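Local coordinates for AztD protein (Citrobacter koseri, PDB 6CMK) that acts as a periplasmic zinc chaperone, binding zinc ions and handing one directly to the solute-binding protein AztC of the AztABCD zinc transport system, at residues V128-K133 against A172-N177; Q145-S150 against K157-V162. One frame throughout, in Å; residues are numbered along the deposited sequence.

Contact 1 (V128-K133 against A172-N177); sequences VERQGK and AVPYDN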
ATOM      1  N   VAL B 128     -16.411 -11.011  -1.022  1.00 14.20           N
ATOM      2  CA  VAL B 128     -14.977 -10.910  -1.282  1.00 13.54           C
ATOM      3  C   VAL B 128     -14.717  -9.616  -2.032  1.00 18.49           C
ATOM      4  O   VAL B 128     -15.332  -9.361  -3.074  1.00 17.07           O
ATOM      5  CB  VAL B 128     -14.431 -12.098  -2.097  1.00 13.23           C
ATOM      6  CG1 VAL B 128     -12.930 -11.908  -2.335  1.00 14.49           C
ATOM      7  CG2 VAL B 128     -14.678 -13.417  -1.401  1.00 17.45           C
ATOM      8  N   GLU B 129     -13.792  -8.812  -1.518  1.00 15.44           N
ATOM      9  CA  GLU B 129     -13.332  -7.619  -2.211  1.00 12.33           C
ATOM     10  C   GLU B 129     -11.814  -7.648  -2.290  1.00 14.95           C
ATOM     11  O   GLU B 129     -11.138  -8.079  -1.348  1.00 15.50           O
ATOM     12  CB  GLU B 129     -13.811  -6.349  -1.510  1.00 14.03           C
ATOM     13  CG  GLU B 129     -13.411  -5.052  -2.197  1.00 16.91           C
ATOM     14  CD  GLU B 129     -12.031  -4.564  -1.796  1.00 15.73           C
ATOM     15  OE1 GLU B 129     -11.541  -4.973  -0.719  1.00 15.43           O
ATOM     16  OE2 GLU B 129     -11.458  -3.743  -2.544  1.00 16.05           O
ATOM     17  N   ARG B 130     -11.279  -7.230  -3.434  1.00 14.50           N
ATOM     18  CA  ARG B 130      -9.837  -7.064  -3.554  1.00 14.74           C
ATOM     19  C   ARG B 130      -9.549  -6.046  -4.643  1.00 12.17           C
ATOM     20  O   ARG B 130     -10.143  -6.094  -5.720  1.00 12.23           O
ATOM     21  CB  ARG B 130      -9.130  -8.396  -3.853  1.00 23.31           C
ATOM     22  CG  ARG B 130      -9.764  -9.241  -4.954  1.00 24.30           C
ATOM     23  CD  ARG B 130      -9.062 -10.597  -5.084  1.00 17.22           C
ATOM     24  NE  ARG B 130      -7.638 -10.443  -5.380  1.00 16.64           N
ATOM     25  CZ  ARG B 130      -7.139 -10.150  -6.580  1.00 15.44           C
ATOM     26  NH1 ARG B 130      -7.940  -9.985  -7.607  1.00 14.31           N
ATOM     27  NH2 ARG B 130      -5.835 -10.012  -6.746  1.00 19.85           N
ATOM     28  N   GLN B 131      -8.650  -5.106  -4.340  1.00 12.92           N
ATOM     29  CA  GLN B 131      -8.218  -4.092  -5.309  1.00 11.65           C
ATOM     30  C   GLN B 131      -9.390  -3.275  -5.853  1.00 13.06           C
ATOM     31  O   GLN B 131      -9.328  -2.737  -6.965  1.00 12.89           O
ATOM     32  CB  GLN B 131      -7.433  -4.737  -6.446  1.00 15.15           C
ATOM     33  CG  GLN B 131      -6.276  -5.576  -5.946  1.00 16.47           C
ATOM     34  CD  GLN B 131      -5.529  -6.267  -7.058  1.00 15.41           C
ATOM     35  OE1 GLN B 131      -6.113  -6.691  -8.062  1.00 16.25           O
ATOM     36  NE2 GLN B 131      -4.228  -6.397  -6.880  1.00 13.25           N
ATOM     37  N   GLY B 132     -10.444  -3.138  -5.055  1.00 12.69           N
ATOM     38  CA  GLY B 132     -11.625  -2.414  -5.458  1.00 15.25           C
ATOM     39  C   GLY B 132     -12.653  -3.262  -6.168  1.00 13.67           C
ATOM     40  O   GLY B 132     -13.783  -2.799  -6.368  1.00 17.43           O
ATOM     41  N   LYS B 133     -12.292  -4.474  -6.576  1.00 12.20           N
ATOM     42  CA  LYS B 133     -13.245  -5.381  -7.207  1.00 11.60           C
ATOM     43  C   LYS B 133     -14.028  -6.105  -6.126  1.00 12.51           C
ATOM     44  O   LYS B 133     -13.446  -6.577  -5.147  1.00 14.31           O
ATOM     45  CB  LYS B 133     -12.523  -6.400  -8.085  1.00 13.44           C
ATOM     46  CG  LYS B 133     -11.649  -5.798  -9.188  1.00 15.28           C
ATOM     47  CD  LYS B 133     -10.956  -6.895  -9.977  1.00 16.71           C
ATOM     48  CE  LYS B 133      -9.652  -7.340  -9.304  1.00 15.29           C
ATOM     49  NZ  LYS B 133      -8.550  -6.368  -9.584  1.00 16.31           N
ATOM     50  N   ALA B 172     -17.364 -16.445  -4.583  1.00 15.93           N
ATOM     51  CA  ALA B 172     -16.870 -15.881  -5.825  1.00 15.50           C
ATOM     52  C   ALA B 172     -15.723 -14.942  -5.499  1.00 13.73           C
ATOM     53  O   ALA B 172     -15.843 -14.103  -4.601  1.00 15.32           O
ATOM     54  CB  ALA B 172     -17.965 -15.117  -6.574  1.00 17.00           C
ATOM     55  N   VAL B 173     -14.635 -15.066  -6.245  1.00 16.67           N
ATOM     56  CA  VAL B 173     -13.448 -14.252  -6.038  1.00 14.12           C
ATOM     57  C   VAL B 173     -13.259 -13.391  -7.283  1.00 14.26           C
ATOM     58  O   VAL B 173     -13.156 -13.926  -8.392  1.00 16.09           O
ATOM     59  CB  VAL B 173     -12.205 -15.115  -5.777  1.00 12.71           C
ATOM     60  CG1 VAL B 173     -11.026 -14.225  -5.419  1.00 14.19           C
ATOM     61  CG2 VAL B 173     -12.481 -16.125  -4.673  1.00 19.62           C
ATOM     62  N   PRO B 174     -13.215 -12.045  -7.159  1.00 13.91           N
ATOM     63  CA  PRO B 174     -13.173 -11.202  -8.356  1.00 15.25           C
ATOM     64  C   PRO B 174     -11.759 -10.941  -8.858  1.00 12.62           C
ATOM     65  O   PRO B 174     -10.857 -10.617  -8.073  1.00 14.57           O
ATOM     66  CB  PRO B 174     -13.854  -9.918  -7.880  1.00 14.27           C
ATOM     67  CG  PRO B 174     -13.443  -9.806  -6.440  1.00 14.06           C
ATOM     68  CD  PRO B 174     -13.327 -11.235  -5.926  1.00 13.60           C
ATOM     69  N   TYR B 175     -11.567 -11.102 -10.161  1.00 14.63           N
ATOM     70  CA  TYR B 175     -10.299 -10.873 -10.853  1.00 13.52           C
ATOM     71  C   TYR B 175     -10.511  -9.885 -11.999  1.00 14.74           C
ATOM     72  O   TYR B 175     -11.618  -9.412 -12.242  1.00 15.06           O
ATOM     73  CB  TYR B 175      -9.706 -12.209 -11.324  1.00 15.01           C
ATOM     74  CG  TYR B 175      -9.157 -12.952 -10.138  1.00 12.42           C
ATOM     75  CD1 TYR B 175      -7.932 -12.604  -9.607  1.00 12.61           C
ATOM     76  CD2 TYR B 175      -9.906 -13.913  -9.480  1.00 14.15           C
ATOM     77  CE1 TYR B 175      -7.433 -13.217  -8.500  1.00 17.29           C
ATOM     78  CE2 TYR B 175      -9.413 -14.535  -8.362  1.00 13.77           C
ATOM     79  CZ  TYR B 175      -8.171 -14.179  -7.869  1.00 14.23           C
ATOM     80  OH  TYR B 175      -7.662 -14.770  -6.735  1.00 14.83           O
ATOM     81  N   ASP B 176      -9.423  -9.527 -12.678  1.00 16.79           N
ATOM     82  CA  ASP B 176      -9.515  -8.628 -13.825  1.00 15.93           C
ATOM     83  C   ASP B 176     -10.072  -9.407 -15.001  1.00 13.03           C
ATOM     84  O   ASP B 176      -9.408 -10.309 -15.518  1.00 16.27           O
ATOM     85  CB  ASP B 176      -8.154  -8.049 -14.174  1.00 13.13           C
ATOM     86  CG  ASP B 176      -7.569  -7.232 -13.057  1.00 15.69           C
ATOM     87  OD1 ASP B 176      -8.345  -6.558 -12.344  1.00 16.15           O
ATOM     88  OD2 ASP B 176      -6.323  -7.263 -12.904  1.00 18.68           O
ATOM     89  N   ASN B 177     -11.292  -9.070 -15.404  1.00 14.65           N
ATOM     90  CA  ASN B 177     -11.970  -9.657 -16.559  1.00 18.90           C
ATOM     91  C   ASN B 177     -12.371 -11.109 -16.334  1.00 17.73           C
ATOM     92  O   ASN B 177     -12.824 -11.770 -17.290  1.00 17.17           O
ATOM     93  CB  ASN B 177     -11.096  -9.544 -17.811  1.00 19.91           C
ATOM     94  CG  ASN B 177     -10.669  -8.115 -18.087  1.00 20.61           C
ATOM     95  OD1 ASN B 177     -11.500  -7.218 -18.135  1.00 32.02           O
ATOM     96  ND2 ASN B 177      -9.366  -7.895 -18.225  1.00 27.92           N
TER
HETATM   97  O   HOH W   1      -5.202  -6.195 -10.810  1.00 16.84           O
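V128 meets the second segment with both methyls: CG1 packs on P174 CD at 3.7 Å, and CG2 lies by the carbonyl O of A172. R130 reaches further. Its CG lies on P174 CG, CD passes P174 O and V173 CG1, and a bend at chi3 (-59°) turns the guanidinium toward the backbone. NH1 donates to P174 O at 3.0 Å, in the carbonyl plane and near the guanidinium plane. Y175 CE1 lies over one face of the R130 guanidinium, offset toward that group's rim, 3.6 Å from R130 CZ, with the planes 33° apart. A water lies between Q131 OE1 and D176 OD2. K133 lays CB on P174 CB at 3.8 Å. Its chain then bends at chi3 and chi4, bringing NZ to D176 OD1 at 2.8 Å, a salt bridge made from above the carboxylate plane. Q131 OE1 accepts from the same K133 NZ at 2.9 Å, so two oxygens hold the ammonium. F225 of strand 224-228 packs on V128, V173 and Y175. R130-K133 is a type I' turn of a beta hairpin. Innermost strand segments 128-130 and 172-174 run nearly parallel (14°) in successive sheets, the blade-to-blade packing of a beta propeller.

Contact 2 (Q145-S150 against K157-V162); sequences QILGES and KNITKV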
ATOM      1  N   GLN B 145     -22.954 -11.373  -7.817  1.00 16.43           N
ATOM      2  CA  GLN B 145     -22.977  -9.986  -8.266  1.00 16.30           C
ATOM      3  C   GLN B 145     -21.583  -9.394  -8.144  1.00 15.50           C
ATOM      4  O   GLN B 145     -20.990  -9.412  -7.065  1.00 17.90           O
ATOM      5  CB  GLN B 145     -23.991  -9.175  -7.469  1.00 19.75           C
ATOM      6  CG  GLN B 145     -25.409  -9.668  -7.699  1.00 20.08           C
ATOM      7  CD  GLN B 145     -26.455  -8.861  -6.963  1.00 18.94           C
ATOM      8  OE1 GLN B 145     -26.247  -7.697  -6.623  1.00 21.54           O
ATOM      9  NE2 GLN B 145     -27.593  -9.480  -6.719  1.00 20.84           N
ATOM     10  N   ILE B 146     -21.055  -8.897  -9.257  1.00 16.46           N
ATOM     11  CA  ILE B 146     -19.718  -8.313  -9.305  1.00 15.01           C
ATOM     12  C   ILE B 146     -19.854  -6.821  -9.575  1.00 14.68           C
ATOM     13  O   ILE B 146     -20.641  -6.398 -10.428  1.00 17.13           O
ATOM     14  CB  ILE B 146     -18.836  -9.007 -10.366  1.00 19.42           C
ATOM     15  CG1 ILE B 146     -18.364 -10.378  -9.862  1.00 30.03           C
ATOM     16  CG2 ILE B 146     -17.587  -8.193 -10.676  1.00 21.67           C
ATOM     17  CD1 ILE B 146     -19.415 -11.458  -9.891  1.00 42.50           C
ATOM     18  N   LEU B 147     -19.077  -6.023  -8.851  1.00 14.12           N
ATOM     19  CA  LEU B 147     -19.140  -4.576  -8.974  1.00 14.08           C
ATOM     20  C   LEU B 147     -17.801  -4.008  -8.528  1.00 13.92           C
ATOM     21  O   LEU B 147     -16.842  -4.748  -8.294  1.00 15.22           O
ATOM     22  CB  LEU B 147     -20.303  -4.004  -8.170  1.00 14.92           C
ATOM     23  CG  LEU B 147     -20.362  -4.364  -6.689  1.00 21.25           C
ATOM     24  CD1 LEU B 147     -21.050  -3.238  -5.973  1.00 23.05           C
ATOM     25  CD2 LEU B 147     -21.105  -5.680  -6.454  1.00 21.77           C
ATOM     26  N   GLY B 148     -17.732  -2.682  -8.449  1.00 16.08           N
ATOM     27  CA  GLY B 148     -16.494  -2.007  -8.117  1.00 13.30           C
ATOM     28  C   GLY B 148     -16.702  -0.917  -7.088  1.00 15.39           C
ATOM     29  O   GLY B 148     -17.717  -0.231  -7.084  1.00 17.40           O
ATOM     30  N   GLU B 149     -15.693  -0.753  -6.226  1.00 13.88           N
ATOM     31  CA  GLU B 149     -15.761   0.189  -5.110  1.00 13.32           C
ATOM     32  C   GLU B 149     -15.776   1.641  -5.571  1.00 12.56           C
ATOM     33  O   GLU B 149     -16.441   2.482  -4.955  1.00 15.50           O
ATOM     34  CB  GLU B 149     -14.572  -0.019  -4.162  1.00 15.89           C
ATOM     35  CG  GLU B 149     -14.618   0.915  -2.948  1.00 18.73           C
ATOM     36  CD  GLU B 149     -13.466   0.719  -1.970  1.00 21.75           C
ATOM     37  OE1 GLU B 149     -12.314   0.585  -2.428  1.00 24.70           O
ATOM     38  OE2 GLU B 149     -13.714   0.723  -0.738  1.00 16.29           O
ATOM     39  N   SER B 150     -15.017   1.973  -6.617  1.00 15.50           N
ATOM     40  CA  SER B 150     -14.980   3.357  -7.071  1.00 18.09           C
ATOM     41  C   SER B 150     -16.364   3.814  -7.509  1.00 17.95           C
ATOM     42  O   SER B 150     -16.820   4.904  -7.139  1.00 16.82           O
ATOM     43  CB  SER B 150     -13.962   3.511  -8.200  1.00 24.56           C
ATOM     44  OG  SER B 150     -14.014   4.815  -8.757  1.00 29.99           O
ATOM     45  N   LYS B 157     -24.538   2.236  -9.144  1.00 20.08           N
ATOM     46  CA  LYS B 157     -24.734   0.795  -9.019  1.00 19.78           C
ATOM     47  C   LYS B 157     -24.585   0.199 -10.414  1.00 21.13           C
ATOM     48  O   LYS B 157     -25.506   0.276 -11.233  1.00 24.13           O
ATOM     49  CB  LYS B 157     -26.099   0.463  -8.423  1.00 19.59           C
ATOM     50  CG  LYS B 157     -26.311  -1.035  -8.272  1.00 20.78           C
ATOM     51  CD  LYS B 157     -27.623  -1.370  -7.610  1.00 21.97           C
ATOM     52  CE  LYS B 157     -27.776  -2.867  -7.461  1.00 24.00           C
ATOM     53  NZ  LYS B 157     -29.037  -3.214  -6.763  1.00 25.21           N
ATOM     54  N   ASN B 158     -23.429  -0.413 -10.667  1.00 19.20           N
ATOM     55  CA  ASN B 158     -23.060  -0.960 -11.972  1.00 16.62           C
ATOM     56  C   ASN B 158     -22.681  -2.426 -11.755  1.00 21.30           C
ATOM     57  O   ASN B 158     -21.520  -2.740 -11.491  1.00 20.93           O
ATOM     58  CB  ASN B 158     -21.908  -0.157 -12.570  1.00 20.57           C
ATOM     59  CG  ASN B 158     -22.195   1.334 -12.608  1.00 28.02           C
ATOM     60  OD1 ASN B 158     -23.346   1.759 -12.521  1.00 22.08           O
ATOM     61  ND2 ASN B 158     -21.145   2.134 -12.738  1.00 23.06           N
ATOM     62  N   ILE B 159     -23.657  -3.317 -11.878  1.00 19.95           N
ATOM     63  CA  ILE B 159     -23.532  -4.716 -11.486  1.00 21.01           C
ATOM     64  C   ILE B 159     -23.340  -5.589 -12.714  1.00 17.18           C
ATOM     65  O   ILE B 159     -23.981  -5.378 -13.754  1.00 23.05           O
ATOM     66  CB  ILE B 159     -24.784  -5.186 -10.713  1.00 29.04           C
ATOM     67  CG1 ILE B 159     -25.089  -4.245  -9.549  1.00 34.95           C
ATOM     68  CG2 ILE B 159     -24.608  -6.630 -10.229  1.00 47.20           C
ATOM     69  CD1 ILE B 159     -24.020  -4.196  -8.519  1.00 31.82           C
ATOM     70  N   THR B 160     -22.508  -6.616 -12.570  1.00 18.03           N
ATOM     71  CA  THR B 160     -22.465  -7.738 -13.495  1.00 17.85           C
ATOM     72  C   THR B 160     -22.911  -8.989 -12.749  1.00 17.17           C
ATOM     73  O   THR B 160     -22.340  -9.340 -11.714  1.00 21.04           O
ATOM     74  CB  THR B 160     -21.070  -7.921 -14.089  1.00 24.02           C
ATOM     75  OG1 THR B 160     -20.713  -6.747 -14.831  1.00 29.88           O
ATOM     76  CG2 THR B 160     -21.041  -9.120 -15.028  1.00 32.56           C
ATOM     77  N   LYS B 161     -23.948  -9.643 -13.256  1.00 20.24           N
ATOM     78  CA  LYS B 161     -24.390 -10.909 -12.698  1.00 18.24           C
ATOM     79  C   LYS B 161     -23.693 -12.048 -13.427  1.00 24.63           C
ATOM     80  O   LYS B 161     -23.760 -12.147 -14.655  1.00 26.39           O
ATOM     81  CB  LYS B 161     -25.913 -11.046 -12.784  1.00 23.37           C
ATOM     82  CG  LYS B 161     -26.612 -10.265 -11.678  1.00 22.45           C
ATOM     83  CD  LYS B 161     -28.109 -10.509 -11.616  1.00 34.74           C
ATOM     84  CE  LYS B 161     -28.737  -9.659 -10.515  1.00 47.33           C
ATOM     85  NZ  LYS B 161     -30.163  -9.989 -10.252  1.00 51.02           N
ATOM     86  N   VAL B 162     -23.018 -12.898 -12.666  1.00 21.90           N
ATOM     87  CA  VAL B 162     -22.245 -14.004 -13.214  1.00 19.90           C
ATOM     88  C   VAL B 162     -22.932 -15.292 -12.792  1.00 24.56           C
ATOM     89  O   VAL B 162     -23.106 -15.548 -11.596  1.00 22.33           O
ATOM     90  CB  VAL B 162     -20.787 -13.963 -12.735  1.00 20.49           C
ATOM     91  CG1 VAL B 162     -20.035 -15.217 -13.192  1.00 22.79           C
ATOM     92  CG2 VAL B 162     -20.108 -12.692 -13.239  1.00 25.47           C
TER
HETATM   93  O   HOH W   2     -28.549  -6.158  -6.412  1.00 23.67           O
HETATM   94  O   HOH W   3     -19.702  -4.559 -12.959  1.00 23.80           O
HETATM   95  O   HOH W   4     -19.555  -1.277 -10.080  1.00 17.78           O
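This is an antiparallel strand pairing at the outer edge of a beta-propeller blade. Strand 143-148 is third in a four-stranded sheet, and strand 160-163 is the outermost. I146 and T160 form the hydrogen-bonded pair: I146 N donates to T160 O, and T160 N to I146 O, both at 2.8 Å and nearly straight (166° and 172°). Q145 and K161 are the neighbouring non-hydrogen-bonded pair. Their side chains lie alongside, pointing the same way, with Q145 NE2 4.0 Å from K161 CE. Q145 NE2 itself donates to T120 O in the preceding sheet. On this face I159 fills the space beside Q145 and L147. With CG2 opposite its backbone N and CG1 beside it (chi1 -53°), its branches part: CG2 touches Q145 CB, while CD1 rests against L147 CB at 3.7 Å. L119 of strand 113-120 also packs on Q145 and I159. On the other face I146 CD1 crosses to V162 CG2 at 3.6 Å. After the I146-T160 pair the segments part, and two waters hold N158. One donates to both I146 O and N158 O and also hydrogen-bonds T160 OG1. The other accepts from G148 N, the N-cap residue of helix 149-153, and donates to N158 O, 2.8 Å from each. Separately, a water donates to Q145 OE1 and accepts from K157 NZ at 3.0 Å.

In the fold
Contacts 1 and 2 share one four-stranded blade, and their centres lie 10 Å apart. Contact 2 joins its two outer strands. Contact 1 sets its innermost strand against the first strand of the next blade. The two meet where G132 O accepts a probable hydrogen bond from E149 N at 2.8 Å, tying the hairpin turn to the start of helix 149-153. Zinc site 1, built by H126, H169 and H216, lies nearer contact 1: the V128 side chain is about 10 Å from a zinc ion and about 5 Å from that of H126. The I146 side chain is about 12 Å from that of H126. Both contacts also touch the second copy of the protein in the crystal assembly.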